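Local coordinates for signal recognition particle 54 kDa protein (PDB 7EPK) that belongs to the SRP54 family of signal recognition particle proteins, joining a helical bundle, a P-loop GTPase domain and an all-helical signal-peptide-binding domain in one chain, at residues A[196-201]-A[230-235]; A[309-314]-A[332-337]; A[324-329]-A[415-420]. One frame throughout, in Å; residues are numbered along the deposited sequence.

Contact 1 (A[196-201]-A[230-235])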
loop_
_atom_site.group_PDB
_atom_site.type_symbol
_atom_site.label_atom_id
_atom_site.label_comp_id
_atom_site.label_asym_id
_atom_site.label_seq_id
_atom_site.Cartn_x
_atom_site.Cartn_y
_atom_site.Cartn_z
ATOM N N ARG A 196 -32.636 -17.476 -10.666
ATOM C CA ARG A 196 -32.811 -18.550 -9.654
ATOM C C ARG A 196 -31.487 -18.657 -8.885
ATOM O O ARG A 196 -31.520 -18.757 -7.641
ATOM C CB ARG A 196 -33.288 -19.856 -10.298
ATOM C CG ARG A 196 -34.679 -20.293 -9.851
ATOM C CD ARG A 196 -35.795 -19.522 -10.544
ATOM N NE ARG A 196 -37.107 -20.144 -10.797
ATOM C CZ ARG A 196 -37.384 -21.437 -11.046
ATOM N NH1 ARG A 196 -36.453 -22.381 -11.076
ATOM N NH2 ARG A 196 -38.639 -21.785 -11.280
ATOM N N LEU A 197 -30.368 -18.559 -9.606
ATOM C CA LEU A 197 -28.985 -18.450 -9.048
ATOM C C LEU A 197 -28.919 -17.333 -7.991
ATOM O O LEU A 197 -28.406 -17.596 -6.892
ATOM C CB LEU A 197 -28.002 -18.187 -10.196
ATOM C CG LEU A 197 -26.525 -18.314 -9.847
ATOM C CD1 LEU A 197 -26.174 -19.743 -9.481
ATOM C CD2 LEU A 197 -25.648 -17.846 -10.991
ATOM N N LEU A 198 -29.426 -16.138 -8.303
ATOM C CA LEU A 198 -29.444 -14.985 -7.363
ATOM C C LEU A 198 -30.249 -15.372 -6.127
ATOM O O LEU A 198 -29.755 -15.148 -5.004
ATOM C CB LEU A 198 -30.022 -13.735 -8.040
ATOM C CG LEU A 198 -28.999 -12.739 -8.598
ATOM C CD1 LEU A 198 -27.755 -13.436 -9.141
ATOM C CD2 LEU A 198 -29.628 -11.870 -9.680
ATOM N N ASP A 199 -31.426 -15.958 -6.320
ATOM C CA ASP A 199 -32.311 -16.343 -5.189
ATOM C C ASP A 199 -31.616 -17.455 -4.385
ATOM O O ASP A 199 -31.869 -17.571 -3.159
ATOM C CB ASP A 199 -33.721 -16.684 -5.693
ATOM C CG ASP A 199 -34.545 -15.466 -6.097
ATOM O OD1 ASP A 199 -33.945 -14.463 -6.552
ATOM O OD2 ASP A 199 -35.786 -15.521 -5.945
ATOM N N GLU A 200 -30.740 -18.235 -5.025
ATOM C CA GLU A 200 -30.015 -19.336 -4.342
ATOM C C GLU A 200 -28.949 -18.752 -3.392
ATOM O O GLU A 200 -28.879 -19.213 -2.203
ATOM C CB GLU A 200 -29.430 -20.295 -5.376
ATOM C CG GLU A 200 -28.917 -21.580 -4.751
ATOM C CD GLU A 200 -28.698 -22.711 -5.734
ATOM O OE1 GLU A 200 -27.577 -22.811 -6.267
ATOM O OE2 GLU A 200 -29.653 -23.493 -5.942
ATOM N N MET A 201 -28.167 -17.777 -3.890
ATOM C CA MET A 201 -27.109 -17.034 -3.148
ATOM C C MET A 201 -27.744 -16.341 -1.930
ATOM O O MET A 201 -27.264 -16.548 -0.789
ATOM C CB MET A 201 -26.424 -15.996 -4.050
ATOM C CG MET A 201 -25.665 -16.560 -5.266
ATOM S SD MET A 201 -24.500 -17.926 -4.913
ATOM C CE MET A 201 -25.583 -19.339 -5.130
ATOM N N GLU A 230 -23.662 -5.175 -9.991
ATOM C CA GLU A 230 -25.007 -4.677 -9.552
ATOM C C GLU A 230 -25.903 -5.887 -9.242
ATOM O O GLU A 230 -26.516 -5.958 -8.165
ATOM C CB GLU A 230 -25.661 -3.788 -10.622
ATOM C CG GLU A 230 -24.894 -2.507 -10.985
ATOM C CD GLU A 230 -25.267 -1.778 -12.288
ATOM O OE1 GLU A 230 -24.796 -0.634 -12.472
ATOM O OE2 GLU A 230 -26.019 -2.340 -13.136
ATOM N N ARG A 231 -25.970 -6.833 -10.164
ATOM C CA ARG A 231 -26.836 -8.022 -10.004
ATOM C C ARG A 231 -26.478 -8.757 -8.710
ATOM O O ARG A 231 -27.387 -9.018 -7.897
ATOM C CB ARG A 231 -26.697 -8.953 -11.205
ATOM C CG ARG A 231 -27.845 -8.833 -12.194
ATOM C CD ARG A 231 -27.338 -8.468 -13.564
ATOM N NE ARG A 231 -26.306 -9.387 -14.022
ATOM C CZ ARG A 231 -25.522 -9.151 -15.066
ATOM N NH1 ARG A 231 -25.676 -8.033 -15.759
ATOM N NH2 ARG A 231 -24.593 -10.027 -15.416
ATOM N N PHE A 232 -25.206 -9.111 -8.539
ATOM C CA PHE A 232 -24.756 -9.947 -7.399
ATOM C C PHE A 232 -24.843 -9.141 -6.103
ATOM O O PHE A 232 -25.185 -9.716 -5.055
ATOM C CB PHE A 232 -23.377 -10.536 -7.681
ATOM C CG PHE A 232 -23.451 -11.838 -8.434
ATOM C CD1 PHE A 232 -23.884 -12.993 -7.799
ATOM C CD2 PHE A 232 -23.122 -11.901 -9.778
ATOM C CE1 PHE A 232 -23.959 -14.190 -8.493
ATOM C CE2 PHE A 232 -23.183 -13.100 -10.470
ATOM C CZ PHE A 232 -23.599 -14.244 -9.824
ATOM N N HIS A 233 -24.588 -7.842 -6.181
ATOM C CA HIS A 233 -24.590 -6.926 -5.011
ATOM C C HIS A 233 -26.010 -6.790 -4.447
ATOM O O HIS A 233 -26.142 -6.485 -3.241
ATOM C CB HIS A 233 -23.988 -5.572 -5.406
ATOM C CG HIS A 233 -23.790 -4.642 -4.263
ATOM N ND1 HIS A 233 -22.576 -4.530 -3.621
ATOM C CD2 HIS A 233 -24.642 -3.792 -3.650
ATOM C CE1 HIS A 233 -22.680 -3.627 -2.670
ATOM N NE2 HIS A 233 -23.936 -3.159 -2.666
ATOM N N LYS A 234 -27.025 -6.976 -5.291
ATOM C CA LYS A 234 -28.450 -6.837 -4.908
ATOM C C LYS A 234 -28.786 -7.998 -3.977
ATOM O O LYS A 234 -29.303 -7.734 -2.884
ATOM C CB LYS A 234 -29.329 -6.802 -6.163
ATOM C CG LYS A 234 -30.727 -6.215 -6.000
ATOM C CD LYS A 234 -31.529 -6.197 -7.295
ATOM C CE LYS A 234 -32.166 -4.855 -7.602
ATOM N NZ LYS A 234 -32.280 -4.619 -9.061
ATOM N N SER A 235 -28.475 -9.229 -4.394
ATOM C CA SER A 235 -28.859 -10.497 -3.704
ATOM C C SER A 235 -28.014 -10.693 -2.438
ATOM O O SER A 235 -28.577 -11.001 -1.388
ATOM C CB SER A 235 -28.720 -11.688 -4.626
ATOM O OG SER A 235 -27.352 -11.937 -4.919
#

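Contact 2 (A[309-314]-A[332-337])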
loop_
_atom_site.group_PDB
_atom_site.type_symbol
_atom_site.label_atom_id
_atom_site.label_comp_id
_atom_site.label_asym_id
_atom_site.label_seq_id
_atom_site.Cartn_x
_atom_site.Cartn_y
_atom_site.Cartn_z
ATOM N N ALA A 309 18.411 16.276 2.916
ATOM C CA ALA A 309 19.483 17.275 2.637
ATOM C C ALA A 309 18.952 18.719 2.710
ATOM O O ALA A 309 19.696 19.582 3.204
ATOM C CB ALA A 309 20.105 17.005 1.297
ATOM N N GLY A 310 17.722 18.975 2.242
ATOM C CA GLY A 310 17.033 20.278 2.347
ATOM C C GLY A 310 16.845 20.727 3.791
ATOM O O GLY A 310 17.047 21.937 4.067
ATOM N N GLU A 311 16.457 19.804 4.684
ATOM C CA GLU A 311 16.375 20.054 6.152
ATOM C C GLU A 311 17.780 20.361 6.688
ATOM O O GLU A 311 17.923 21.331 7.445
ATOM C CB GLU A 311 15.758 18.883 6.918
ATOM C CG GLU A 311 14.275 19.052 7.205
ATOM C CD GLU A 311 13.922 20.111 8.234
ATOM O OE1 GLU A 311 13.493 19.742 9.356
ATOM O OE2 GLU A 311 14.061 21.304 7.911
ATOM N N LEU A 312 18.789 19.585 6.292
ATOM C CA LEU A 312 20.198 19.858 6.679
ATOM C C LEU A 312 20.638 21.201 6.089
ATOM O O LEU A 312 21.269 21.970 6.826
ATOM C CB LEU A 312 21.098 18.721 6.197
ATOM C CG LEU A 312 22.547 18.795 6.671
ATOM C CD1 LEU A 312 22.635 18.741 8.188
ATOM C CD2 LEU A 312 23.376 17.682 6.059
ATOM N N ASP A 313 20.302 21.463 4.821
ATOM C CA ASP A 313 20.556 22.748 4.113
ATOM C C ASP A 313 20.137 23.920 5.002
ATOM O O ASP A 313 20.994 24.794 5.267
ATOM C CB ASP A 313 19.803 22.808 2.779
ATOM C CG ASP A 313 20.174 23.996 1.907
ATOM O OD1 ASP A 313 19.498 25.043 2.034
ATOM O OD2 ASP A 313 21.132 23.862 1.107
ATOM N N ARG A 314 18.868 23.938 5.426
ATOM C CA ARG A 314 18.301 25.015 6.276
ATOM C C ARG A 314 19.044 25.023 7.619
ATOM O O ARG A 314 19.384 26.110 8.090
ATOM C CB ARG A 314 16.787 24.846 6.448
ATOM C CG ARG A 314 16.176 25.825 7.439
ATOM C CD ARG A 314 14.702 26.080 7.206
ATOM N NE ARG A 314 13.876 24.988 7.691
ATOM C CZ ARG A 314 13.562 24.774 8.967
ATOM N NH1 ARG A 314 14.019 25.572 9.919
ATOM N NH2 ARG A 314 12.792 23.748 9.287
ATOM N N GLN A 332 18.482 19.816 12.933
ATOM C CA GLN A 332 19.814 19.468 12.379
ATOM C C GLN A 332 20.117 17.998 12.680
ATOM O O GLN A 332 20.459 17.284 11.741
ATOM C CB GLN A 332 20.881 20.385 12.968
ATOM C CG GLN A 332 22.265 20.175 12.365
ATOM C CD GLN A 332 23.279 21.060 13.041
ATOM O OE1 GLN A 332 23.157 22.287 13.032
ATOM N NE2 GLN A 332 24.258 20.425 13.670
ATOM N N LEU A 333 19.964 17.562 13.932
ATOM C CA LEU A 333 20.284 16.173 14.360
ATOM C C LEU A 333 19.330 15.214 13.650
ATOM O O LEU A 333 19.833 14.275 12.991
ATOM C CB LEU A 333 20.181 16.042 15.884
ATOM C CG LEU A 333 21.160 16.907 16.683
ATOM C CD1 LEU A 333 20.790 16.961 18.160
ATOM C CD2 LEU A 333 22.584 16.422 16.504
ATOM N N ARG A 334 18.014 15.446 13.758
ATOM C CA ARG A 334 16.984 14.624 13.065
ATOM C C ARG A 334 17.424 14.404 11.616
ATOM O O ARG A 334 17.475 13.255 11.187
ATOM C CB ARG A 334 15.606 15.281 13.074
ATOM C CG ARG A 334 14.543 14.462 12.348
ATOM C CD ARG A 334 13.141 15.052 12.426
ATOM N NE ARG A 334 12.481 15.063 11.124
ATOM C CZ ARG A 334 12.856 15.807 10.077
ATOM N NH1 ARG A 334 13.905 16.617 10.148
ATOM N NH2 ARG A 334 12.173 15.731 8.947
ATOM N N ALA A 335 17.763 15.488 10.919
ATOM C CA ALA A 335 18.186 15.498 9.498
ATOM C C ALA A 335 19.428 14.613 9.309
ATOM O O ALA A 335 19.409 13.737 8.418
ATOM C CB ALA A 335 18.430 16.923 9.037
ATOM N N MET A 336 20.461 14.836 10.119
ATOM C CA MET A 336 21.761 14.113 10.049
ATOM C C MET A 336 21.546 12.614 10.304
ATOM O O MET A 336 22.054 11.790 9.497
ATOM C CB MET A 336 22.739 14.668 11.088
ATOM C CG MET A 336 23.192 16.072 10.792
ATOM S SD MET A 336 24.109 16.733 12.179
ATOM C CE MET A 336 25.685 15.933 11.890
ATOM N N ARG A 337 20.818 12.275 11.373
ATOM C CA ARG A 337 20.490 10.872 11.741
ATOM C C ARG A 337 19.966 10.112 10.511
ATOM O O ARG A 337 20.731 9.305 9.971
ATOM C CB ARG A 337 19.510 10.858 12.914
ATOM C CG ARG A 337 20.159 11.182 14.251
ATOM C CD ARG A 337 19.226 10.921 15.409
ATOM N NE ARG A 337 18.834 9.525 15.437
ATOM C CZ ARG A 337 17.966 9.007 16.290
ATOM N NH1 ARG A 337 17.389 9.766 17.212
ATOM N NH2 ARG A 337 17.682 7.719 16.214
#

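Contact 3 (A[324-329]-A[415-420])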
loop_
_atom_site.group_PDB
_atom_site.type_symbol
_atom_site.label_atom_id
_atom_site.label_comp_id
_atom_site.label_asym_id
_atom_site.label_seq_id
_atom_site.Cartn_x
_atom_site.Cartn_y
_atom_site.Cartn_z
ATOM N N ILE A 324 21.370 30.023 15.301
ATOM C CA ILE A 324 21.410 28.706 16.007
ATOM C C ILE A 324 20.589 28.774 17.306
ATOM O O ILE A 324 20.705 29.797 18.024
ATOM C CB ILE A 324 22.863 28.249 16.269
ATOM C CG1 ILE A 324 22.909 26.809 16.791
ATOM C CG2 ILE A 324 23.594 29.205 17.204
ATOM C CD1 ILE A 324 24.254 26.125 16.634
ATOM N N THR A 325 19.796 27.716 17.561
ATOM C CA THR A 325 18.945 27.479 18.762
ATOM C C THR A 325 18.804 25.974 19.024
ATOM O O THR A 325 19.327 25.177 18.216
ATOM C CB THR A 325 17.516 28.014 18.607
ATOM O OG1 THR A 325 16.903 27.203 17.597
ATOM C CG2 THR A 325 17.462 29.503 18.310
ATOM N N MET A 326 18.122 25.595 20.113
ATOM C CA MET A 326 17.865 24.170 20.449
ATOM C C MET A 326 16.963 23.549 19.378
ATOM O O MET A 326 17.095 22.339 19.134
ATOM C CB MET A 326 17.202 24.025 21.822
ATOM C CG MET A 326 18.172 24.245 22.986
ATOM S SD MET A 326 19.731 23.292 22.866
ATOM C CE MET A 326 20.562 23.908 24.327
ATOM N N ARG A 327 16.093 24.348 18.747
ATOM C CA ARG A 327 15.140 23.872 17.709
ATOM C C ARG A 327 15.906 23.663 16.408
ATOM O O ARG A 327 15.598 22.676 15.707
ATOM C CB ARG A 327 13.961 24.826 17.539
ATOM C CG ARG A 327 12.912 24.648 18.625
ATOM C CD ARG A 327 11.877 25.756 18.726
ATOM N NE ARG A 327 10.891 25.403 19.730
ATOM C CZ ARG A 327 9.752 26.042 19.908
ATOM N NH1 ARG A 327 8.900 25.623 20.823
ATOM N NH2 ARG A 327 9.468 27.109 19.177
ATOM N N THR A 328 16.886 24.527 16.129
ATOM C CA THR A 328 17.786 24.413 14.950
ATOM C C THR A 328 18.568 23.115 15.077
ATOM O O THR A 328 18.511 22.305 14.150
ATOM C CB THR A 328 18.738 25.604 14.858
ATOM O OG1 THR A 328 17.948 26.767 14.611
ATOM C CG2 THR A 328 19.789 25.438 13.784
ATOM N N ILE A 329 19.244 22.942 16.214
ATOM C CA ILE A 329 20.084 21.744 16.533
ATOM C C ILE A 329 19.206 20.482 16.502
ATOM O O ILE A 329 19.627 19.458 15.925
ATOM C CB ILE A 329 20.805 21.904 17.889
ATOM C CG1 ILE A 329 21.711 23.136 17.896
ATOM C CG2 ILE A 329 21.562 20.632 18.242
ATOM C CD1 ILE A 329 22.518 23.287 19.161
ATOM N N VAL A 415 27.739 23.145 25.337
ATOM C CA VAL A 415 29.023 23.681 24.786
ATOM C C VAL A 415 28.884 23.757 23.263
ATOM O O VAL A 415 29.246 24.816 22.701
ATOM C CB VAL A 415 30.250 22.846 25.210
ATOM C CG1 VAL A 415 31.537 23.311 24.538
ATOM C CG2 VAL A 415 30.427 22.852 26.718
ATOM N N TYR A 416 28.363 22.687 22.647
ATOM C CA TYR A 416 28.180 22.535 21.176
ATOM C C TYR A 416 27.401 23.743 20.675
ATOM O O TYR A 416 27.897 24.496 19.799
ATOM C CB TYR A 416 27.452 21.234 20.827
ATOM C CG TYR A 416 27.239 21.003 19.352
ATOM C CD1 TYR A 416 28.234 20.439 18.569
ATOM C CD2 TYR A 416 26.042 21.343 18.738
ATOM C CE1 TYR A 416 28.050 20.225 17.213
ATOM C CE2 TYR A 416 25.845 21.137 17.384
ATOM C CZ TYR A 416 26.851 20.568 16.623
ATOM O OH TYR A 416 26.677 20.353 15.292
ATOM N N TYR A 417 26.234 23.946 21.279
ATOM C CA TYR A 417 25.386 25.139 21.058
ATOM C C TYR A 417 26.293 26.374 21.148
ATOM O O TYR A 417 26.470 27.032 20.116
ATOM C CB TYR A 417 24.184 25.083 22.005
ATOM C CG TYR A 417 23.492 26.399 22.234
ATOM C CD1 TYR A 417 22.562 26.902 21.343
ATOM C CD2 TYR A 417 23.792 27.158 23.350
ATOM C CE1 TYR A 417 21.948 28.127 21.564
ATOM C CE2 TYR A 417 23.186 28.379 23.587
ATOM C CZ TYR A 417 22.257 28.863 22.696
ATOM O OH TYR A 417 21.655 30.048 22.995
ATOM N N LYS A 418 26.914 26.639 22.307
ATOM C CA LYS A 418 27.748 27.860 22.530
ATOM C C LYS A 418 28.874 27.902 21.494
ATOM O O LYS A 418 29.089 28.972 20.898
ATOM C CB LYS A 418 28.363 27.914 23.932
ATOM C CG LYS A 418 27.380 27.999 25.097
ATOM C CD LYS A 418 27.994 27.540 26.419
ATOM C CE LYS A 418 27.007 27.311 27.546
ATOM N NZ LYS A 418 27.656 26.627 28.691
ATOM N N ASN A 419 29.559 26.776 21.290
ATOM C CA ASN A 419 30.782 26.713 20.450
ATOM C C ASN A 419 30.390 27.050 19.005
ATOM O O ASN A 419 31.082 27.883 18.393
ATOM C CB ASN A 419 31.520 25.378 20.599
ATOM C CG ASN A 419 33.024 25.546 20.601
ATOM O OD1 ASN A 419 33.612 25.936 19.594
ATOM N ND2 ASN A 419 33.653 25.260 21.730
ATOM N N LEU A 420 29.309 26.459 18.490
ATOM C CA LEU A 420 28.793 26.785 17.136
ATOM C C LEU A 420 28.514 28.283 17.101
ATOM O O LEU A 420 29.039 28.947 16.198
ATOM C CB LEU A 420 27.533 25.974 16.809
ATOM C CG LEU A 420 27.753 24.692 16.002
ATOM C CD1 LEU A 420 28.163 25.015 14.569
ATOM C CD2 LEU A 420 28.790 23.779 16.658
#

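Contact 1 (A[196-201]-A[230-235])
Two successive helices of the P-loop GTPase domain, 194-208 and 225-235, meet where Leu198 of the first reaches Phe232 and Ser235 of the second. The short segments run roughly alike, their axes 9.4 Å apart at the closest point and inclined by 39°. Leu198 divides its isobutyl group between two partners. Its CD1 lies over one face of the Phe232 ring, offset toward the rim, 4.2 Å from the ring centroid and 23° off the normal, a CH-pi contact. Its CD2 turns instead to the backbone of helix 225-235 and stands 4.0 Å from Arg231 O. Around the same ring, Met201 CG arrives near the plane at the edge, 4.4 Å from CE1 of Phe232, while Leu197 CD2 comes in obliquely at 4.3 Å from Phe232 CZ. Farther along, Ser235 CB sits 3.6 Å from Leu198 O. The serine hydroxyl turns back into its own helix: with chi1 at 68°, OG lies between the backbone N and the carbonyl carbon and donates to Phe232 O over 3.1 Å. That carbonyl also receives Thr236 OG1, so two hydroxyls gather on it near the end of the helix. Arg231 also meets Leu198 CD2 with the CG end of its side chain, while its NE is held in a salt bridge by Glu194. Met201 and Phe232 both continue onto Val102 of strand 97-102. With no hydrogen bond joining the two segments, their cohesion is apolar and dispersive, while the serine hydroxyl at the interface is satisfied within its own helix.

Contact 2 (A[309-314]-A[332-337])
Ala335 lays its CB against the turn of helix 293-320 that carries Glu311 and Leu312, 3.9 Å from Glu311 CB and 3.8 Å from the backbone N of Leu312. So small a side chain suits the close passage of the backbones here: the two segment axes come within 8.5 Å and run largely antiparallel, at 145°. On one flank of this methyl the contact is charged. Glu311 OE1 forms a salt bridge with Arg334 NH1 at 3.3 Å, and the carboxylate and guanidinium planes are 62° apart, so the pairing is not the flat, two-pronged kind. Glu311 CG also comes to the edge of the guanidinium, in its plane. The other carboxylate oxygen, OE2, faces Arg314 NH2 of the same helix at 3.1 Å, which makes Glu311 the shared anion of a network with two arginines; their positive charges would probably favour its ionised form. The remaining flank is apolar. Leu312 holds CG anti to its backbone N (chi1 -173°), which sends CD1 across to Met336 CG at 3.8 Å, and the same methyl lies 4.4 Å from Gln332 CG. Leu312 then continues onto Leu342 in the loop beyond helix 326-337. Helix 326-337 is thus packed between two others: Ala335 and Met336 meet the late part of the long helix 293-320, whereas Leu333 and Met336 also reach Met370 of helix 367-379, toward which Arg337 extends to pair with Glu367.

Contact 3 (A[324-329]-A[415-420])
Tyr417 can be followed from its root on helix 409-423 to its hydroxyl. Its CB takes the Ile329 methyl CD1 at 3.8 Å. With CG anti to the backbone N (chi1 160°), the ring is carried toward the start of helix 326-337, where Met326 CE comes obliquely to the ring, 4.4 Å from Tyr417 CG. The Met326 sulfur adds a Met-aromatic contact, SD lying 5.4 Å from the Tyr417 ring centroid and 33° off the normal. Farther out, CE1 of the Tyr417 ring faces the chain just ahead of helix 326-337, with Thr325 CA near the ring plane at 4.2 Å and Ile324 O approaching obliquely. At the tip, OH leaves this pair of segments and hydrogen-bonds Lys421 NZ, one turn on, as well as Glu389 OE1; Pro388 touches the same side chain. The backbone that Tyr417 meets is shaped by an N-cap: Thr325 OG1 accepts from Thr328 N at 3.1 Å in a fairly straight bond (161°), and more weakly from Arg327 N.

Next to Tyr417, Tyr416 and Leu420, one turn apart on the same helix, carry the rest of the apolar seam. The methyl CD1 of Ile329, besides meeting Tyr417, reaches the edge of the Tyr416 ring at 4.0 Å from CD2. Ile324 crosses Leu420 at about a right angle and sets its CD1 against CB of that leucine; both also touch Val319 of helix 293-320. Leu420 in turn lays CD2 over the centre of one face of the Tyr416 ring, whose OH is held by Ala362 O. Both segments belong to the signal-peptide-binding (M) domain of SRP54, and the contact packs the first turn of helix 326-337 on the late helix 409-423 in the hydrophobic core of that all-helical domain.

Contacts 2 and 3 are neighbours, their centres about 14 Å apart, and both use helix 326-337: its start packs on 415-420 and its later turns on 309-314. They are tied directly by a probable hydrogen bond of 2.9 Å from Gln332 NE2 to Tyr416 OH. Contact 1 stands apart in the GTPase domain, on the opposite side of the chain's centre, its nearest atoms about 42 Å from contact 2 and about 49 Å from contact 3. It alone lies near the nucleotide: the Phe232 side chain is about 10 Å from GDP, and the Leu197 side chain about 10 Å from the magnesium ion.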